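Long-range contact in ADP-ribosylation factor-binding protein GGA1 (Saccharomyces cerevisiae, PDB 5CN2), which may help regulate membrane traffic through the trans-Golgi network and binds ARF1 and ARF2, here seen as its C-terminal GAE (gamma-adaptin ear) domain: residues Pro59-Gly71 and Gly81-Val93. Residues are numbered along the deposited sequence; the frame is centred on the assembly and turned at random.
Sequences PKGTTLSLQPQSG and GIKQIASVEGISV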
loop_
_atom_site.group_PDB
_atom_site.type_symbol
_atom_site.label_atom_id
_atom_site.label_comp_id
_atom_site.label_asym_id
_atom_site.label_seq_id
_atom_site.Cartn_x
_atom_site.Cartn_y
_atom_site.Cartn_z
ATOM N N PRO A 59 -8.773 8.804 -3.508
ATOM C CA PRO A 59 -10.178 8.502 -3.235
ATOM C C PRO A 59 -11.048 9.754 -3.354
ATOM O O PRO A 59 -10.546 10.879 -3.209
ATOM C CB PRO A 59 -10.177 7.993 -1.791
ATOM C CG PRO A 59 -8.761 7.685 -1.451
ATOM C CD PRO A 59 -7.885 8.453 -2.387
ATOM N N LYS A 60 -12.346 9.544 -3.571
ATOM C CA LYS A 60 -13.254 10.596 -4.063
ATOM C C LYS A 60 -13.294 11.908 -3.276
ATOM O O LYS A 60 -13.357 12.974 -3.888
ATOM C CB LYS A 60 -14.684 10.052 -4.265
ATOM C CG LYS A 60 -15.010 9.691 -5.723
ATOM C CD LYS A 60 -16.186 8.713 -5.835
ATOM C CE LYS A 60 -16.443 8.221 -7.260
ATOM N NZ LYS A 60 -17.585 8.928 -7.913
ATOM N N GLY A 61 -13.246 11.866 -1.951
ATOM C CA GLY A 61 -13.337 13.120 -1.175
ATOM C C GLY A 61 -12.071 13.464 -0.413
ATOM O O GLY A 61 -12.129 13.947 0.730
ATOM N N THR A 62 -10.937 13.262 -1.076
ATOM C CA THR A 62 -9.675 13.019 -0.396
ATOM C C THR A 62 -8.501 13.537 -1.190
ATOM O O THR A 62 -8.444 13.328 -2.395
ATOM C CB THR A 62 -9.466 11.481 -0.225
ATOM O OG1 THR A 62 -10.094 11.026 0.982
ATOM C CG2 THR A 62 -8.022 11.091 -0.170
ATOM N N THR A 63 -7.538 14.138 -0.491
ATOM C CA THR A 63 -6.218 14.350 -1.031
ATOM C C THR A 63 -5.300 13.239 -0.503
ATOM O O THR A 63 -5.239 12.971 0.704
ATOM C CB THR A 63 -5.678 15.765 -0.673
ATOM O OG1 THR A 63 -6.522 16.751 -1.279
ATOM C CG2 THR A 63 -4.270 15.966 -1.186
ATOM N N LEU A 64 -4.570 12.617 -1.418
ATOM C CA LEU A 64 -3.652 11.546 -1.088
ATOM C C LEU A 64 -2.220 12.053 -1.269
ATOM O O LEU A 64 -1.827 12.393 -2.383
ATOM C CB LEU A 64 -3.940 10.378 -2.014
ATOM C CG LEU A 64 -3.330 8.994 -1.813
ATOM C CD1 LEU A 64 -1.816 9.040 -1.929
ATOM C CD2 LEU A 64 -3.732 8.378 -0.494
ATOM N N SER A 65 -1.449 12.129 -0.193
ATOM C CA SER A 65 -0.048 12.532 -0.304
ATOM C C SER A 65 0.830 11.310 -0.193
ATOM O O SER A 65 0.869 10.668 0.869
ATOM C CB SER A 65 0.345 13.549 0.780
ATOM O OG SER A 65 -0.453 14.723 0.673
ATOM N N LEU A 66 1.542 11.007 -1.273
ATOM C CA LEU A 66 2.309 9.779 -1.367
ATOM C C LEU A 66 3.795 10.128 -1.358
ATOM O O LEU A 66 4.306 10.807 -2.279
ATOM C CB LEU A 66 1.916 8.987 -2.625
ATOM C CG LEU A 66 2.432 7.543 -2.721
ATOM C CD1 LEU A 66 2.123 6.713 -1.474
ATOM C CD2 LEU A 66 1.857 6.841 -3.940
ATOM N N GLN A 67 4.471 9.692 -0.300
ATOM C CA GLN A 67 5.907 9.822 -0.175
ATOM C C GLN A 67 6.604 8.683 -0.864
ATOM O O GLN A 67 6.039 7.625 -1.041
ATOM C CB GLN A 67 6.318 9.849 1.289
ATOM C CG GLN A 67 6.021 11.175 1.959
ATOM C CD GLN A 67 6.387 11.139 3.420
ATOM O OE1 GLN A 67 7.520 10.803 3.758
ATOM N NE2 GLN A 67 5.435 11.457 4.295
ATOM N N PRO A 68 7.846 8.899 -1.260
ATOM C CA PRO A 68 8.506 7.844 -2.004
ATOM C C PRO A 68 8.791 6.584 -1.167
ATOM O O PRO A 68 8.985 6.644 0.058
ATOM C CB PRO A 68 9.812 8.497 -2.457
ATOM C CG PRO A 68 10.072 9.579 -1.467
ATOM C CD PRO A 68 8.746 10.022 -0.935
ATOM N N GLN A 69 8.820 5.456 -1.848
ATOM C CA GLN A 69 9.142 4.211 -1.206
ATOM C C GLN A 69 10.619 4.137 -0.859
ATOM O O GLN A 69 11.450 4.783 -1.497
ATOM C CB GLN A 69 8.721 3.041 -2.068
ATOM C CG GLN A 69 9.370 2.963 -3.425
ATOM C CD GLN A 69 8.858 1.789 -4.251
ATOM O OE1 GLN A 69 9.434 1.447 -5.279
ATOM N NE2 GLN A 69 7.775 1.176 -3.815
ATOM N N SER A 70 10.919 3.360 0.176
ATOM C CA SER A 70 12.260 3.318 0.769
ATOM C C SER A 70 13.219 2.633 -0.187
ATOM O O SER A 70 14.401 2.895 -0.150
ATOM C CB SER A 70 12.240 2.585 2.110
ATOM O OG SER A 70 11.815 1.237 1.964
ATOM N N GLY A 71 12.685 1.780 -1.060
ATOM C CA GLY A 71 13.477 1.037 -2.019
ATOM C C GLY A 71 12.526 0.405 -3.005
ATOM O O GLY A 71 11.330 0.627 -2.937
ATOM N N GLY A 81 10.415 -5.432 3.703
ATOM C CA GLY A 81 11.646 -4.954 3.053
ATOM C C GLY A 81 11.548 -3.579 2.389
ATOM O O GLY A 81 12.565 -2.927 2.132
ATOM N N ILE A 82 10.320 -3.165 2.093
ATOM C CA ILE A 82 10.024 -1.831 1.573
ATOM C C ILE A 82 8.896 -1.236 2.417
ATOM O O ILE A 82 7.910 -1.905 2.726
ATOM C CB ILE A 82 9.611 -1.876 0.092
ATOM C CG1 ILE A 82 10.746 -2.433 -0.781
ATOM C CG2 ILE A 82 9.281 -0.478 -0.418
ATOM C CD1 ILE A 82 10.314 -2.714 -2.205
ATOM N N LYS A 83 9.089 0.009 2.821
ATOM C CA LYS A 83 8.099 0.792 3.542
ATOM C C LYS A 83 7.752 2.024 2.680
ATOM O O LYS A 83 8.616 2.577 1.974
ATOM C CB LYS A 83 8.696 1.240 4.879
ATOM C CG LYS A 83 7.763 2.054 5.772
ATOM C CD LYS A 83 8.507 3.057 6.660
ATOM C CE LYS A 83 8.736 2.511 8.055
ATOM N NZ LYS A 83 9.716 3.321 8.833
ATOM N N GLN A 84 6.502 2.464 2.753
ATOM C CA GLN A 84 6.069 3.664 2.034
ATOM C C GLN A 84 4.956 4.397 2.745
ATOM O O GLN A 84 3.868 3.835 2.932
ATOM C CB GLN A 84 5.590 3.305 0.631
ATOM C CG GLN A 84 5.162 4.542 -0.157
ATOM C CD GLN A 84 4.967 4.305 -1.637
ATOM O OE1 GLN A 84 5.227 5.209 -2.437
ATOM N NE2 GLN A 84 4.517 3.110 -2.016
ATOM N N ILE A 85 5.219 5.656 3.084
ATOM C CA ILE A 85 4.291 6.505 3.832
ATOM C C ILE A 85 3.325 7.261 2.921
ATOM O O ILE A 85 3.715 7.810 1.889
ATOM C CB ILE A 85 5.014 7.576 4.661
ATOM C CG1 ILE A 85 6.146 6.975 5.491
ATOM C CG2 ILE A 85 4.024 8.302 5.571
ATOM C CD1 ILE A 85 5.674 5.924 6.464
ATOM N N ALA A 86 2.059 7.279 3.321
ATOM C CA ALA A 86 1.055 8.096 2.661
ATOM C C ALA A 86 0.174 8.781 3.694
ATOM O O ALA A 86 0.124 8.379 4.863
ATOM C CB ALA A 86 0.202 7.243 1.734
ATOM N N SER A 87 -0.530 9.808 3.257
ATOM C CA SER A 87 -1.591 10.355 4.080
ATOM C C SER A 87 -2.837 10.632 3.266
ATOM O O SER A 87 -2.813 10.720 2.038
ATOM C CB SER A 87 -1.114 11.584 4.834
ATOM O OG SER A 87 -0.812 12.610 3.940
ATOM N N VAL A 88 -3.950 10.673 3.975
ATOM C CA VAL A 88 -5.264 10.809 3.388
ATOM C C VAL A 88 -5.913 11.940 4.137
ATOM O O VAL A 88 -5.932 11.928 5.367
ATOM C CB VAL A 88 -6.109 9.540 3.594
ATOM C CG1 VAL A 88 -7.277 9.524 2.626
ATOM C CG2 VAL A 88 -5.261 8.300 3.397
ATOM N N GLU A 89 -6.445 12.904 3.396
ATOM C CA GLU A 89 -6.960 14.128 3.982
ATOM C C GLU A 89 -8.217 14.573 3.256
ATOM O O GLU A 89 -8.359 14.331 2.065
ATOM C CB GLU A 89 -5.932 15.243 3.854
ATOM C CG GLU A 89 -5.058 15.462 5.055
ATOM C CD GLU A 89 -4.029 16.566 4.807
ATOM O OE1 GLU A 89 -3.342 16.518 3.748
ATOM O OE2 GLU A 89 -3.914 17.482 5.663
ATOM N N GLY A 90 -9.106 15.255 3.967
ATOM C CA GLY A 90 -10.266 15.857 3.329
ATOM C C GLY A 90 -11.584 15.442 3.941
ATOM O O GLY A 90 -11.635 14.765 4.970
ATOM N N ILE A 91 -12.656 15.844 3.281
ATOM C CA ILE A 91 -13.963 15.763 3.876
ATOM C C ILE A 91 -14.317 14.299 4.211
ATOM O O ILE A 91 -14.817 14.002 5.294
ATOM C CB ILE A 91 -15.016 16.520 3.006
ATOM C CG1 ILE A 91 -16.354 16.696 3.754
ATOM C CG2 ILE A 91 -15.250 15.828 1.671
ATOM C CD1 ILE A 91 -16.270 17.413 5.098
ATOM N N SER A 92 -13.993 13.375 3.331
ATOM C CA SER A 92 -14.312 11.968 3.599
ATOM C C SER A 92 -13.643 11.384 4.850
ATOM O O SER A 92 -14.221 10.522 5.499
ATOM C CB SER A 92 -13.996 11.108 2.391
ATOM O OG SER A 92 -15.025 11.288 1.443
ATOM N N VAL A 93 -12.442 11.856 5.177
ATOM C CA VAL A 93 -11.790 11.495 6.429
ATOM C C VAL A 93 -12.557 12.099 7.607
ATOM O O VAL A 93 -12.723 11.458 8.636
ATOM C CB VAL A 93 -10.309 11.936 6.469
ATOM C CG1 VAL A 93 -9.709 11.716 7.839
ATOM C CG2 VAL A 93 -9.504 11.158 5.443
HETATM O O HOH W 1 -3.033 14.031 2.118
#
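Thr63 and Glu89 form one hydrogen-bonded antiparallel pair, with Thr63 N 2.7 Å from Glu89 O, and Ser65 and Ser87 form the next, with Ser87 N 2.9 Å from Ser65 O. On the face of these four residues a water bridges the strands, hydrogen-bonded to Thr63 O, Glu89 OE1 and both serine hydroxyls. On the other face Val88 CG1 is pressed tightly against the methyl Thr62 CG2, 3.3 Å away, and Leu66 CD1 rests on Ala86 CB. Gln67 N still reaches Ile85 O, and the Gln67 amide lies alongside the Ile85 side chain. Past Pro68 the pairing resumes at Ser70, whose N meets Lys83 O almost head-on; with OG between backbone N and carbonyl carbon (chi1 61°), the hydroxyl accepts Lys83 N at 3.1 Å, nearly straight (173°). Gln84, extended from a CG anti to N (chi1 -179°), lies between the two, its CG 3.3 Å from Gln67 O and its side chain crossing that of Leu66 at about a right angle; an alanine here, ending at CB, would probably leave a gap beside Leu66 CD1 and Gln67 O. At the far end Gly61 O takes Ser92 N from the short helix that begins after Gly90, its N-cap residue. Backbone bonds from Ile82, Gln84, Ala86 and Val88 to strand 34-43 hold strand 81-89 from its second edge. Main-chain bonds thus carry this edge hairpin of the ear-domain beta sandwich, while serine hydroxyls and water leave one face polar.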